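Local coordinates for TTHB210-like domain-containing protein (PDB 3VG8) that is of unknown function but assembles into a homodecamer and is controlled by the sigma-E/anti-sigma-E regulatory system of Thermus thermophilus, at residues F[14-19]-F[108-113]; F[18-22]-F[33-37]; F[74-80]-F[98-104]; F[80-84]-F[94-98]. The protein carries 1 engineered substitution. All coordinates share one frame; numbering follows the deposited sequence.

How the contacts relate
Contact 1 packs the loop before strand 20-23 against the end of helix 104-110, beside a five-stranded antiparallel sheet, while contacts 2 to 4 lie in the two hairpins of that sheet, which include its outermost strands within the chain, 20-23 and 78-84. Contact 2 continues from contact 1 through Leu18 and Gly19 into the hairpin of strands 20-23 and 33-36; their centres are about 9 Å apart. Contacts 3 and 4 divide the hairpin of strands 78-84 and 94-100, sharing the Asn80-Glu98 pair, with centres about 14 Å apart. Contacts 2 and 4 lie about 15 Å apart, centre to centre. Contacts 1, 2 and 4 touch the second subunit, contacts 3 and 4 the fourth.

Contact 1: residues F[14-19]-F[108-113]; sequences FIPGLG and RKVLEG
A Schellman motif at the end of helix 104-110 docks onto a glycine-rich turn, where Leu111 O accepts the backbone N-H of Gly17. The bond from Gly17 N to Leu111 O is 2.6 Å long and nearly straight. Glu112 leaves the helix with positive phi, while Gly113 N and Glu112 N bond back to Arg108 O and Lys109 O. Opposite, Ile15 O takes the N-H groups of both Leu18 and Gly19, a classic beta bulge. The glycines suit this meeting of backbones: Gly17 has a positive phi (94°), at which a CB would press against the preceding carbonyl O. Its CA lies 3.6 Å from Gly113 CA, and a CB on Gly113 would strike it. Gly19 likewise leaves room for Leu111, whose CD2 sits 3.7 Å from Gly19 CA.

With CG opposite its backbone N (chi1 177°), Phe14 sends its ring toward the helix end. Its rim, positive in character, meets a carbonyl edge-on, CZ lying 3.5 Å from Val110 O. Nearby, CE2 of Phe14 is 3.8 Å from OE2 of Glu112, ring and carboxylate being turned 44° apart; that carboxylate has its salt bridge with Arg38. Bent at chi2 and chi3, Arg108 folds one guanidinium face over Gly113 CA. Its NH2 makes only a weak bond to Gly17 O (3.3 Å), whereas NH1 forms a salt bridge with Asp24 of the second subunit.

Val110 and Leu111 rest on Val43 of strand 42-50, and Ala70 of the second subunit packs against Pro16 and Glu112, so the turn and helix end lie between the sheet and a neighbouring copy.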
loop_
_atom_site.group_PDB
_atom_site.type_symbol
_atom_site.label_atom_id
_atom_site.label_comp_id
_atom_site.label_asym_id
_atom_site.label_seq_id
_atom_site.Cartn_x
_atom_site.Cartn_y
_atom_site.Cartn_z
ATOM N N PHE F 14 32.258 9.966 -14.703
ATOM C CA PHE F 14 30.837 10.065 -14.410
ATOM C C PHE F 14 30.686 10.532 -12.972
ATOM O O PHE F 14 31.222 9.911 -12.053
ATOM C CB PHE F 14 30.161 8.698 -14.605
ATOM C CG PHE F 14 28.685 8.676 -14.246
ATOM C CD1 PHE F 14 27.712 8.944 -15.209
ATOM C CD2 PHE F 14 28.271 8.338 -12.954
ATOM C CE1 PHE F 14 26.362 8.861 -14.895
ATOM C CE2 PHE F 14 26.919 8.252 -12.637
ATOM C CZ PHE F 14 25.963 8.514 -13.611
ATOM N N ILE F 15 29.966 11.632 -12.768
ATOM C CA ILE F 15 29.767 12.132 -11.411
ATOM C C ILE F 15 28.340 11.891 -10.955
ATOM O O ILE F 15 27.374 12.320 -11.599
ATOM C CB ILE F 15 30.110 13.647 -11.294
ATOM C CG1 ILE F 15 31.600 13.861 -11.551
ATOM C CG2 ILE F 15 29.746 14.181 -9.913
ATOM C CD1 ILE F 15 31.970 13.755 -12.985
ATOM N N PRO F 16 28.191 11.181 -9.829
ATOM C CA PRO F 16 26.894 10.856 -9.252
ATOM C C PRO F 16 26.084 12.129 -9.057
ATOM O O PRO F 16 26.532 13.061 -8.392
ATOM C CB PRO F 16 27.278 10.179 -7.933
ATOM C CG PRO F 16 28.540 9.476 -8.301
ATOM C CD PRO F 16 29.277 10.572 -9.045
ATOM N N GLY F 17 24.897 12.166 -9.650
ATOM C CA GLY F 17 24.059 13.336 -9.530
ATOM C C GLY F 17 24.235 14.322 -10.676
ATOM O O GLY F 17 23.410 15.210 -10.836
ATOM N N LEU F 18 25.302 14.180 -11.460
ATOM C CA LEU F 18 25.562 15.074 -12.608
ATOM C C LEU F 18 25.652 14.330 -13.942
ATOM O O LEU F 18 25.221 14.834 -14.974
ATOM C CB LEU F 18 26.871 15.828 -12.425
ATOM C CG LEU F 18 26.973 16.836 -11.275
ATOM C CD1 LEU F 18 28.402 17.348 -11.221
ATOM C CD2 LEU F 18 25.988 17.991 -11.475
ATOM N N GLY F 19 26.228 13.131 -13.903
ATOM C CA GLY F 19 26.404 12.325 -15.101
ATOM C C GLY F 19 27.725 12.665 -15.773
ATOM O O GLY F 19 28.629 13.229 -15.146
ATOM N N ARG F 108 16.916 10.788 -11.716
ATOM C CA ARG F 108 17.626 10.519 -10.470
ATOM C C ARG F 108 18.244 9.118 -10.488
ATOM O O ARG F 108 19.322 8.907 -9.955
ATOM C CB ARG F 108 16.675 10.683 -9.273
ATOM C CG ARG F 108 16.347 12.156 -8.938
ATOM C CD ARG F 108 17.558 12.877 -8.314
ATOM N NE ARG F 108 18.431 13.471 -9.316
ATOM C CZ ARG F 108 19.529 14.171 -9.049
ATOM N NH1 ARG F 108 19.910 14.374 -7.789
ATOM N NH2 ARG F 108 20.252 14.672 -10.056
ATOM N N LYS F 109 17.577 8.170 -11.133
ATOM C CA LYS F 109 18.115 6.820 -11.208
ATOM C C LYS F 109 19.324 6.705 -12.127
ATOM O O LYS F 109 20.367 6.197 -11.716
ATOM C CB LYS F 109 17.047 5.834 -11.682
ATOM C CG LYS F 109 17.592 4.424 -11.949
ATOM C CD LYS F 109 16.516 3.487 -12.509
ATOM C CE LYS F 109 17.041 2.063 -12.676
ATOM N NZ LYS F 109 16.087 1.194 -13.426
ATOM N N VAL F 110 19.211 7.185 -13.362
ATOM C CA VAL F 110 20.337 7.043 -14.277
ATOM C C VAL F 110 21.517 7.962 -14.006
ATOM O O VAL F 110 22.634 7.684 -14.449
ATOM C CB VAL F 110 19.884 7.138 -15.766
ATOM C CG1 VAL F 110 18.756 6.091 -16.015
ATOM C CG2 VAL F 110 19.420 8.556 -16.119
ATOM N N LEU F 111 21.305 9.039 -13.257
ATOM C CA LEU F 111 22.434 9.908 -12.938
ATOM C C LEU F 111 22.921 9.593 -11.525
ATOM O O LEU F 111 23.863 10.208 -11.038
ATOM C CB LEU F 111 22.056 11.391 -13.071
ATOM C CG LEU F 111 21.719 11.811 -14.509
ATOM C CD1 LEU F 111 21.447 13.308 -14.564
ATOM C CD2 LEU F 111 22.868 11.449 -15.429
ATOM N N GLU F 112 22.275 8.617 -10.888
ATOM C CA GLU F 112 22.635 8.156 -9.540
ATOM C C GLU F 112 22.779 9.314 -8.550
ATOM O O GLU F 112 23.796 9.446 -7.868
ATOM C CB GLU F 112 23.952 7.369 -9.595
ATOM C CG GLU F 112 23.920 6.035 -10.360
ATOM C CD GLU F 112 25.321 5.450 -10.532
ATOM O OE1 GLU F 112 26.138 5.605 -9.598
ATOM O OE2 GLU F 112 25.614 4.839 -11.587
ATOM N N GLY F 113 21.766 10.163 -8.471
ATOM C CA GLY F 113 21.871 11.279 -7.563
ATOM C C GLY F 113 20.890 11.133 -6.431
ATOM O O GLY F 113 19.963 10.332 -6.502
#

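Contact 2: residues F[18-22]-F[33-37]; sequences LGTLY and FLAYD
With CG opposite the carbonyl carbon (chi1 -68°) and chi2 extended, Leu21 swings CD2 over to Ala35, 3.7 Å from its CB. Tyr36 has a similar first torsion (chi1 -65°), which brings the edge of its ring to the backbone opposite: CD1 lies 3.6 Å from Thr20 O, in the ring plane. These residues belong to the antiparallel hairpin of strands 20-23 and 33-36. Thr20 with Tyr36 and Tyr22 with Leu34 are its hydrogen-bonded pairs, Leu21 with Ala35 the non-hydrogen-bonded pair between them. Thr20 N reaches Tyr36 O at 2.8 Å, and Leu34 N comes to Tyr22 O, also at 2.8 Å. Between these bonds Leu21 CA approaches Leu34 O at 3.4 Å in a CA-H...O contact.

Small residues suit the place where Leu18 and Gly19 meet strand 33-36. Ala35 CB is already 3.3 Å from Leu18 O, and a CB on Gly19 would collide with Tyr36 O. On the other face the rings of Tyr22 and Tyr36 touch, CD2 to CD1 at 4.3 Å, and Val3 of the third subunit packs on both. Tyr22 also pairs with a strand of the second subunit, which extends the sheet.

Beyond the Thr20-Tyr36 pair, one water joins Thr20 OG1 and Asp37 O, each at 2.7 Å, while Asn13 O is a further partner of OG1. Backbone polar groups thus bond to each other across the hairpin, and Leu21 with Ala35 on one face and the two tyrosine rings on the other meet through carbon atoms.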
loop_
_atom_site.group_PDB
_atom_site.type_symbol
_atom_site.label_atom_id
_atom_site.label_comp_id
_atom_site.label_asym_id
_atom_site.label_seq_id
_atom_site.Cartn_x
_atom_site.Cartn_y
_atom_site.Cartn_z
ATOM N N LEU F 18 25.302 14.180 -11.460
ATOM C CA LEU F 18 25.562 15.074 -12.608
ATOM C C LEU F 18 25.652 14.330 -13.942
ATOM O O LEU F 18 25.221 14.834 -14.974
ATOM C CB LEU F 18 26.871 15.828 -12.425
ATOM C CG LEU F 18 26.973 16.836 -11.275
ATOM C CD1 LEU F 18 28.402 17.348 -11.221
ATOM C CD2 LEU F 18 25.988 17.991 -11.475
ATOM N N GLY F 19 26.228 13.131 -13.903
ATOM C CA GLY F 19 26.404 12.325 -15.101
ATOM C C GLY F 19 27.725 12.665 -15.773
ATOM O O GLY F 19 28.629 13.229 -15.146
ATOM N N THR F 20 27.848 12.312 -17.045
ATOM C CA THR F 20 29.053 12.628 -17.804
ATOM C C THR F 20 28.710 13.917 -18.531
ATOM O O THR F 20 27.798 13.945 -19.361
ATOM C CB THR F 20 29.377 11.529 -18.818
ATOM O OG1 THR F 20 29.572 10.299 -18.115
ATOM C CG2 THR F 20 30.636 11.879 -19.606
ATOM N N LEU F 21 29.439 14.976 -18.203
ATOM C CA LEU F 21 29.192 16.309 -18.756
ATOM C C LEU F 21 30.050 16.757 -19.917
ATOM O O LEU F 21 31.255 16.514 -19.960
ATOM C CB LEU F 21 29.343 17.363 -17.661
ATOM C CG LEU F 21 28.307 17.373 -16.545
ATOM C CD1 LEU F 21 28.727 18.396 -15.483
ATOM C CD2 LEU F 21 26.946 17.720 -17.127
ATOM N N TYR F 22 29.412 17.461 -20.837
ATOM C CA TYR F 22 30.092 17.996 -21.992
ATOM C C TYR F 22 29.466 19.320 -22.371
ATOM O O TYR F 22 28.264 19.523 -22.221
ATOM C CB TYR F 22 30.031 16.996 -23.157
ATOM C CG TYR F 22 30.992 15.838 -22.949
ATOM C CD1 TYR F 22 32.322 16.082 -22.581
ATOM C CD2 TYR F 22 30.576 14.508 -23.062
ATOM C CE1 TYR F 22 33.214 15.037 -22.321
ATOM C CE2 TYR F 22 31.464 13.449 -22.807
ATOM C CZ TYR F 22 32.782 13.730 -22.435
ATOM O OH TYR F 22 33.674 12.720 -22.161
ATOM N N PHE F 33 25.090 22.744 -21.044
ATOM C CA PHE F 33 25.877 21.567 -20.732
ATOM C C PHE F 33 24.974 20.367 -21.030
ATOM O O PHE F 33 23.755 20.410 -20.795
ATOM C CB PHE F 33 26.265 21.539 -19.259
ATOM C CG PHE F 33 27.309 22.544 -18.880
ATOM C CD1 PHE F 33 27.027 23.904 -18.907
ATOM C CD2 PHE F 33 28.572 22.124 -18.450
ATOM C CE1 PHE F 33 27.982 24.837 -18.504
ATOM C CE2 PHE F 33 29.537 23.048 -18.040
ATOM C CZ PHE F 33 29.243 24.404 -18.067
ATOM N N LEU F 34 25.563 19.305 -21.561
ATOM C CA LEU F 34 24.813 18.103 -21.870
ATOM C C LEU F 34 25.255 17.032 -20.870
ATOM O O LEU F 34 26.444 16.772 -20.716
ATOM C CB LEU F 34 25.105 17.664 -23.301
ATOM C CG LEU F 34 24.915 18.749 -24.368
ATOM C CD1 LEU F 34 25.375 18.224 -25.723
ATOM C CD2 LEU F 34 23.457 19.167 -24.449
ATOM N N ALA F 35 24.290 16.431 -20.179
ATOM C CA ALA F 35 24.583 15.400 -19.184
ATOM C C ALA F 35 24.133 14.040 -19.696
ATOM O O ALA F 35 22.950 13.831 -19.966
ATOM C CB ALA F 35 23.875 15.705 -17.867
ATOM N N TYR F 36 25.090 13.120 -19.797
ATOM C CA TYR F 36 24.836 11.769 -20.274
ATOM C C TYR F 36 24.891 10.757 -19.138
ATOM O O TYR F 36 25.585 10.988 -18.139
ATOM C CB TYR F 36 25.892 11.396 -21.317
ATOM C CG TYR F 36 25.827 12.229 -22.578
ATOM C CD1 TYR F 36 26.411 13.503 -22.635
ATOM C CD2 TYR F 36 25.132 11.766 -23.700
ATOM C CE1 TYR F 36 26.297 14.296 -23.776
ATOM C CE2 TYR F 36 25.013 12.550 -24.852
ATOM C CZ TYR F 36 25.593 13.810 -24.882
ATOM O OH TYR F 36 25.457 14.590 -26.009
ATOM N N ASP F 37 24.173 9.638 -19.277
ATOM C CA ASP F 37 24.239 8.615 -18.240
ATOM C C ASP F 37 25.375 7.629 -18.557
ATOM O O ASP F 37 26.150 7.844 -19.489
ATOM C CB ASP F 37 22.909 7.876 -18.068
ATOM C CG ASP F 37 22.432 7.184 -19.340
ATOM O OD1 ASP F 37 23.265 6.829 -20.224
ATOM O OD2 ASP F 37 21.194 6.983 -19.435
HETATM O O HOH W 1 28.833 8.143 -19.477
#

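Contact 3: residues F[74-80]-F[98-104]; sequences TRIDHVN and ELVLVSV
Val100 O is gripped by two successive N-H groups, Asp77 N at 2.9 Å and, weakly, His78 N at 3.4 Å. Both residues therefore face Val100, a classic beta bulge at the start of strand 78-84. Their side chains meet as well: His78 ND1 donates to Asp77 OD1 over 2.6 Å, reaching that oxygen on its anti side. Water donates to OD1 as well and accepts from Val104 N, joining the carboxylate to the first turn of helix 104-110, whose N-cap is Ser103. Asp77 OD2 forms a salt bridge with Arg69 of the fourth subunit.

His78 holds CG between its backbone N and carbonyl carbon (chi1 63°), folding the ring back over its partner strand. Val100 CB makes a CH-pi contact there, 3.7 Å from the His78 ring centroid, and Val102 O lies at the ring edge. A leucine in place of His78 would probably leave Asp77 OD1 without its ring partner and the carboxylate freer to turn.

Further along, Asn80 ND2 donates to the anti lone pair of Glu98 OE1 at 3.0 Å, almost straight (174°), although amide and carboxylate planes are 44° apart. Lys44 also engages OE1, and Asp62 N of the fourth subunit bonds to Asn80 OD1. At the other end Ile76 CD1 packs 3.5 Å from Leu101 CD2.

Leu99 and Leu101 lean on strand 42-50, Val100 and Val102 on Glu107 of helix 104-110, while Val79 pairs with a strand of the fourth subunit.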
loop_
_atom_site.group_PDB
_atom_site.type_symbol
_atom_site.label_atom_id
_atom_site.label_comp_id
_atom_site.label_asym_id
_atom_site.label_seq_id
_atom_site.Cartn_x
_atom_site.Cartn_y
_atom_site.Cartn_z
ATOM N N THR F 74 13.381 14.956 -30.126
ATOM C CA THR F 74 13.341 14.324 -28.828
ATOM C C THR F 74 12.163 14.837 -28.042
ATOM O O THR F 74 11.634 15.908 -28.310
ATOM C CB THR F 74 14.611 14.642 -28.017
ATOM O OG1 THR F 74 14.552 13.979 -26.746
ATOM C CG2 THR F 74 14.724 16.154 -27.790
ATOM N N ARG F 75 11.749 14.050 -27.067
ATOM C CA ARG F 75 10.670 14.454 -26.201
ATOM C C ARG F 75 11.350 15.225 -25.078
ATOM O O ARG F 75 12.525 15.005 -24.791
ATOM C CB ARG F 75 9.974 13.220 -25.623
ATOM C CG ARG F 75 9.276 12.381 -26.669
ATOM C CD ARG F 75 8.832 11.029 -26.133
ATOM N NE ARG F 75 7.935 10.376 -27.085
ATOM C CZ ARG F 75 7.775 9.063 -27.194
ATOM N NH1 ARG F 75 6.931 8.577 -28.096
ATOM N NH2 ARG F 75 8.466 8.235 -26.416
ATOM N N ILE F 76 10.629 16.156 -24.473
ATOM C CA ILE F 76 11.164 16.879 -23.340
ATOM C C ILE F 76 10.182 16.399 -22.285
ATOM O O ILE F 76 8.973 16.448 -22.495
ATOM C CB ILE F 76 11.064 18.411 -23.517
ATOM C CG1 ILE F 76 11.772 18.835 -24.804
ATOM C CG2 ILE F 76 11.728 19.121 -22.338
ATOM C CD1 ILE F 76 13.277 18.643 -24.769
ATOM N N ASP F 77 10.678 15.898 -21.167
ATOM C CA ASP F 77 9.768 15.419 -20.138
ATOM C C ASP F 77 9.396 16.496 -19.115
ATOM O O ASP F 77 8.222 16.670 -18.757
ATOM C CB ASP F 77 10.379 14.208 -19.434
ATOM C CG ASP F 77 9.466 13.638 -18.374
ATOM O OD1 ASP F 77 9.425 14.159 -17.240
ATOM O OD2 ASP F 77 8.776 12.673 -18.690
ATOM N N HIS F 78 10.396 17.222 -18.639
ATOM C CA HIS F 78 10.145 18.264 -17.668
ATOM C C HIS F 78 11.311 19.222 -17.534
ATOM O O HIS F 78 12.376 19.037 -18.129
ATOM C CB HIS F 78 9.836 17.654 -16.295
ATOM C CG HIS F 78 10.960 16.862 -15.717
ATOM N ND1 HIS F 78 11.239 15.570 -16.112
ATOM C CD2 HIS F 78 11.884 17.178 -14.777
ATOM C CE1 HIS F 78 12.284 15.122 -15.437
ATOM N NE2 HIS F 78 12.695 16.077 -14.622
ATOM N N VAL F 79 11.092 20.246 -16.726
ATOM C CA VAL F 79 12.094 21.266 -16.474
ATOM C C VAL F 79 12.408 21.380 -14.985
ATOM O O VAL F 79 11.544 21.167 -14.143
ATOM C CB VAL F 79 11.603 22.644 -17.004
ATOM C CG1 VAL F 79 12.515 23.770 -16.528
ATOM C CG2 VAL F 79 11.567 22.614 -18.511
ATOM N N ASN F 80 13.663 21.672 -14.667
ATOM C CA ASN F 80 14.059 21.887 -13.281
ATOM C C ASN F 80 14.772 23.225 -13.287
ATOM O O ASN F 80 15.381 23.602 -14.296
ATOM C CB ASN F 80 15.114 20.883 -12.771
ATOM C CG ASN F 80 14.635 19.453 -12.738
ATOM O OD1 ASN F 80 13.462 19.149 -12.469
ATOM N ND2 ASN F 80 15.568 18.547 -12.984
ATOM N N GLU F 98 17.370 23.343 -16.356
ATOM C CA GLU F 98 17.509 22.049 -16.978
ATOM C C GLU F 98 16.307 21.566 -17.794
ATOM O O GLU F 98 15.164 21.607 -17.335
ATOM C CB GLU F 98 17.832 21.012 -15.887
ATOM C CG GLU F 98 18.654 21.541 -14.709
ATOM C CD GLU F 98 19.195 20.422 -13.812
ATOM O OE1 GLU F 98 18.419 19.519 -13.426
ATOM O OE2 GLU F 98 20.405 20.450 -13.495
ATOM N N LEU F 99 16.600 21.122 -19.008
ATOM C CA LEU F 99 15.606 20.550 -19.914
ATOM C C LEU F 99 15.896 19.047 -19.806
ATOM O O LEU F 99 16.889 18.571 -20.346
ATOM C CB LEU F 99 15.847 21.049 -21.342
ATOM C CG LEU F 99 15.171 22.378 -21.696
ATOM C CD1 LEU F 99 15.615 23.451 -20.726
ATOM C CD2 LEU F 99 15.500 22.769 -23.139
ATOM N N VAL F 100 15.033 18.319 -19.103
ATOM C CA VAL F 100 15.228 16.893 -18.852
ATOM C C VAL F 100 14.464 16.022 -19.838
ATOM O O VAL F 100 13.281 16.175 -20.019
ATOM C CB VAL F 100 14.838 16.555 -17.383
ATOM C CG1 VAL F 100 15.335 15.157 -17.015
ATOM C CG2 VAL F 100 15.444 17.612 -16.428
ATOM N N LEU F 101 15.167 15.093 -20.465
ATOM C CA LEU F 101 14.583 14.263 -21.499
ATOM C C LEU F 101 14.000 12.922 -21.064
ATOM O O LEU F 101 13.649 12.107 -21.912
ATOM C CB LEU F 101 15.626 14.070 -22.603
ATOM C CG LEU F 101 16.489 15.336 -22.802
ATOM C CD1 LEU F 101 17.486 15.103 -23.926
ATOM C CD2 LEU F 101 15.602 16.545 -23.129
ATOM N N VAL F 102 13.919 12.702 -19.751
ATOM C CA VAL F 102 13.331 11.491 -19.170
ATOM C C VAL F 102 12.571 11.917 -17.891
ATOM O O VAL F 102 12.753 13.030 -17.392
ATOM C CB VAL F 102 14.408 10.458 -18.772
ATOM C CG1 VAL F 102 15.082 9.890 -20.003
ATOM C CG2 VAL F 102 15.445 11.127 -17.867
ATOM N N SER F 103 11.743 11.030 -17.352
ATOM C CA SER F 103 10.970 11.333 -16.143
ATOM C C SER F 103 11.904 11.720 -15.002
ATOM O O SER F 103 13.071 11.314 -14.978
ATOM C CB SER F 103 10.160 10.106 -15.712
ATOM O OG SER F 103 11.024 9.130 -15.133
ATOM N N VAL F 104 11.375 12.461 -14.035
ATOM C CA VAL F 104 12.188 12.912 -12.915
ATOM C C VAL F 104 12.746 11.740 -12.120
ATOM O O VAL F 104 13.867 11.807 -11.627
ATOM C CB VAL F 104 11.400 13.892 -11.995
ATOM C CG1 VAL F 104 10.164 13.203 -11.394
ATOM C CG2 VAL F 104 12.315 14.417 -10.902
HETATM O O HOH W 2 8.868 13.713 -14.670
#

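Contact 4: residues F[80-84]-F[94-98]; sequences NMIPS and HYHIE. Engineered in segment 80-84: Met81 (natural residue Leu).
Tyr95 lays its ring across the opposing strand against Pro83, within the antiparallel hairpin of strands 78-84 and 94-100. From CB the chain turns by an unusual chi1 of -108°, which brings the ring over the neighbouring backbone. CG comes near Ile82 O, and CD1 lies 3.7 Å from Ile82 C. CE1 is 3.6 Å from Met81 O, which stands at the ring edge. CZ is 3.7 Å from Pro83 CB, in a CH-pi contact over one face. At the tip, OH bonds to His58 O of the fourth subunit. Replacing Tyr95 by an alanine is likely to strip Pro83 of its aromatic cover and leave His58 O of the fourth subunit without its hydroxyl partner.

Proline is acceptable here because Pro83 faces Tyr95 in a non-hydrogen-bonded pair, where no N-H is needed toward strand 94-100. The pairs around it carry the bonds: His96 N to Ile82 O at 2.9 Å, and His94 N to Ser84 O at 2.7 Å, the latter bent to 144°. Ser84 N bonds in turn to His94 O. Asn80 and Glu98 close the far end.

On the same face as Tyr95, the engineered selenomethionine Met81 sets CG 3.6 Å from Ile97 CD1, and Val49 of the fourth subunit packs on Met81. On the other face, small Ser84 leaves room for the His96 ring: its CB lies 3.3 Å from His96 CE1, while the buried His96 ND1 has no polar partner in the model.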
loop_
_atom_site.group_PDB
_atom_site.type_symbol
_atom_site.label_atom_id
_atom_site.label_comp_id
_atom_site.label_asym_id
_atom_site.label_seq_id
_atom_site.Cartn_x
_atom_site.Cartn_y
_atom_site.Cartn_z
ATOM N N ASN F 80 13.663 21.672 -14.667
ATOM C CA ASN F 80 14.059 21.887 -13.281
ATOM C C ASN F 80 14.772 23.225 -13.287
ATOM O O ASN F 80 15.381 23.602 -14.296
ATOM C CB ASN F 80 15.114 20.883 -12.771
ATOM C CG ASN F 80 14.635 19.453 -12.738
ATOM O OD1 ASN F 80 13.462 19.149 -12.469
ATOM N ND2 ASN F 80 15.568 18.547 -12.984
HETATM N N MSE F 81 14.738 23.913 -12.155
HETATM C CA MSE F 81 15.473 25.159 -11.991
HETATM C C MSE F 81 16.019 25.006 -10.590
HETATM O O MSE F 81 15.287 25.170 -9.619
HETATM C CB MSE F 81 14.544 26.366 -12.108
HETATM C CG MSE F 81 13.976 26.509 -13.507
HETATM SE SE MSE F 81 12.868 28.101 -13.662
HETATM C CE MSE F 81 11.590 27.455 -14.963
ATOM N N ILE F 82 17.309 24.670 -10.507
ATOM C CA ILE F 82 17.998 24.403 -9.252
ATOM C C ILE F 82 19.005 25.488 -8.884
ATOM O O ILE F 82 19.866 25.842 -9.693
ATOM C CB ILE F 82 18.809 23.082 -9.337
ATOM C CG1 ILE F 82 17.952 21.934 -9.891
ATOM C CG2 ILE F 82 19.408 22.772 -7.964
ATOM C CD1 ILE F 82 16.827 21.491 -8.987
ATOM N N PRO F 83 18.939 26.001 -7.646
ATOM C CA PRO F 83 19.873 27.054 -7.212
ATOM C C PRO F 83 21.261 26.503 -6.900
ATOM O O PRO F 83 21.391 25.401 -6.359
ATOM C CB PRO F 83 19.201 27.632 -5.971
ATOM C CG PRO F 83 18.467 26.423 -5.382
ATOM C CD PRO F 83 17.895 25.745 -6.628
ATOM N N SER F 84 22.295 27.277 -7.226
ATOM C CA SER F 84 23.666 26.847 -6.984
ATOM C C SER F 84 24.660 27.953 -6.614
ATOM O O SER F 84 24.813 28.935 -7.347
ATOM C CB SER F 84 24.189 26.117 -8.218
ATOM O OG SER F 84 25.562 25.825 -8.079
ATOM N N HIS F 94 23.900 31.106 -8.674
ATOM C CA HIS F 94 23.522 30.760 -10.039
ATOM C C HIS F 94 22.238 29.924 -10.020
ATOM O O HIS F 94 21.751 29.523 -8.960
ATOM C CB HIS F 94 24.600 29.898 -10.702
ATOM C CG HIS F 94 25.725 30.678 -11.292
ATOM N ND1 HIS F 94 26.632 31.375 -10.525
ATOM C CD2 HIS F 94 26.078 30.889 -12.582
ATOM C CE1 HIS F 94 27.495 31.986 -11.319
ATOM N NE2 HIS F 94 27.181 31.708 -12.571
ATOM N N TYR F 95 21.689 29.691 -11.208
ATOM C CA TYR F 95 20.540 28.822 -11.359
ATOM C C TYR F 95 20.866 27.909 -12.535
ATOM O O TYR F 95 21.495 28.324 -13.532
ATOM C CB TYR F 95 19.240 29.600 -11.601
ATOM C CG TYR F 95 18.326 29.575 -10.391
ATOM C CD1 TYR F 95 17.424 28.518 -10.177
ATOM C CD2 TYR F 95 18.421 30.566 -9.415
ATOM C CE1 TYR F 95 16.641 28.462 -9.003
ATOM C CE2 TYR F 95 17.666 30.522 -8.267
ATOM C CZ TYR F 95 16.775 29.469 -8.058
ATOM O OH TYR F 95 16.052 29.445 -6.881
ATOM N N HIS F 96 20.518 26.642 -12.372
ATOM C CA HIS F 96 20.733 25.661 -13.416
ATOM C C HIS F 96 19.364 25.483 -14.020
ATOM O O HIS F 96 18.450 25.059 -13.335
ATOM C CB HIS F 96 21.189 24.314 -12.833
ATOM C CG HIS F 96 22.612 24.291 -12.374
ATOM N ND1 HIS F 96 23.138 25.231 -11.513
ATOM C CD2 HIS F 96 23.611 23.408 -12.619
ATOM C CE1 HIS F 96 24.397 24.929 -11.247
ATOM N NE2 HIS F 96 24.707 23.828 -11.906
ATOM N N ILE F 97 19.201 25.821 -15.287
ATOM C CA ILE F 97 17.909 25.637 -15.911
ATOM C C ILE F 97 18.101 24.374 -16.737
ATOM O O ILE F 97 18.889 24.331 -17.690
ATOM C CB ILE F 97 17.537 26.832 -16.802
ATOM C CG1 ILE F 97 17.708 28.141 -16.020
ATOM C CG2 ILE F 97 16.107 26.702 -17.249
ATOM C CD1 ILE F 97 16.801 28.251 -14.824
ATOM N N GLU F 98 17.370 23.343 -16.356
ATOM C CA GLU F 98 17.509 22.049 -16.978
ATOM C C GLU F 98 16.307 21.566 -17.794
ATOM O O GLU F 98 15.164 21.607 -17.335
ATOM C CB GLU F 98 17.832 21.012 -15.887
ATOM C CG GLU F 98 18.654 21.541 -14.709
ATOM C CD GLU F 98 19.195 20.422 -13.812
ATOM O OE1 GLU F 98 18.419 19.519 -13.426
ATOM O OE2 GLU F 98 20.405 20.450 -13.495
#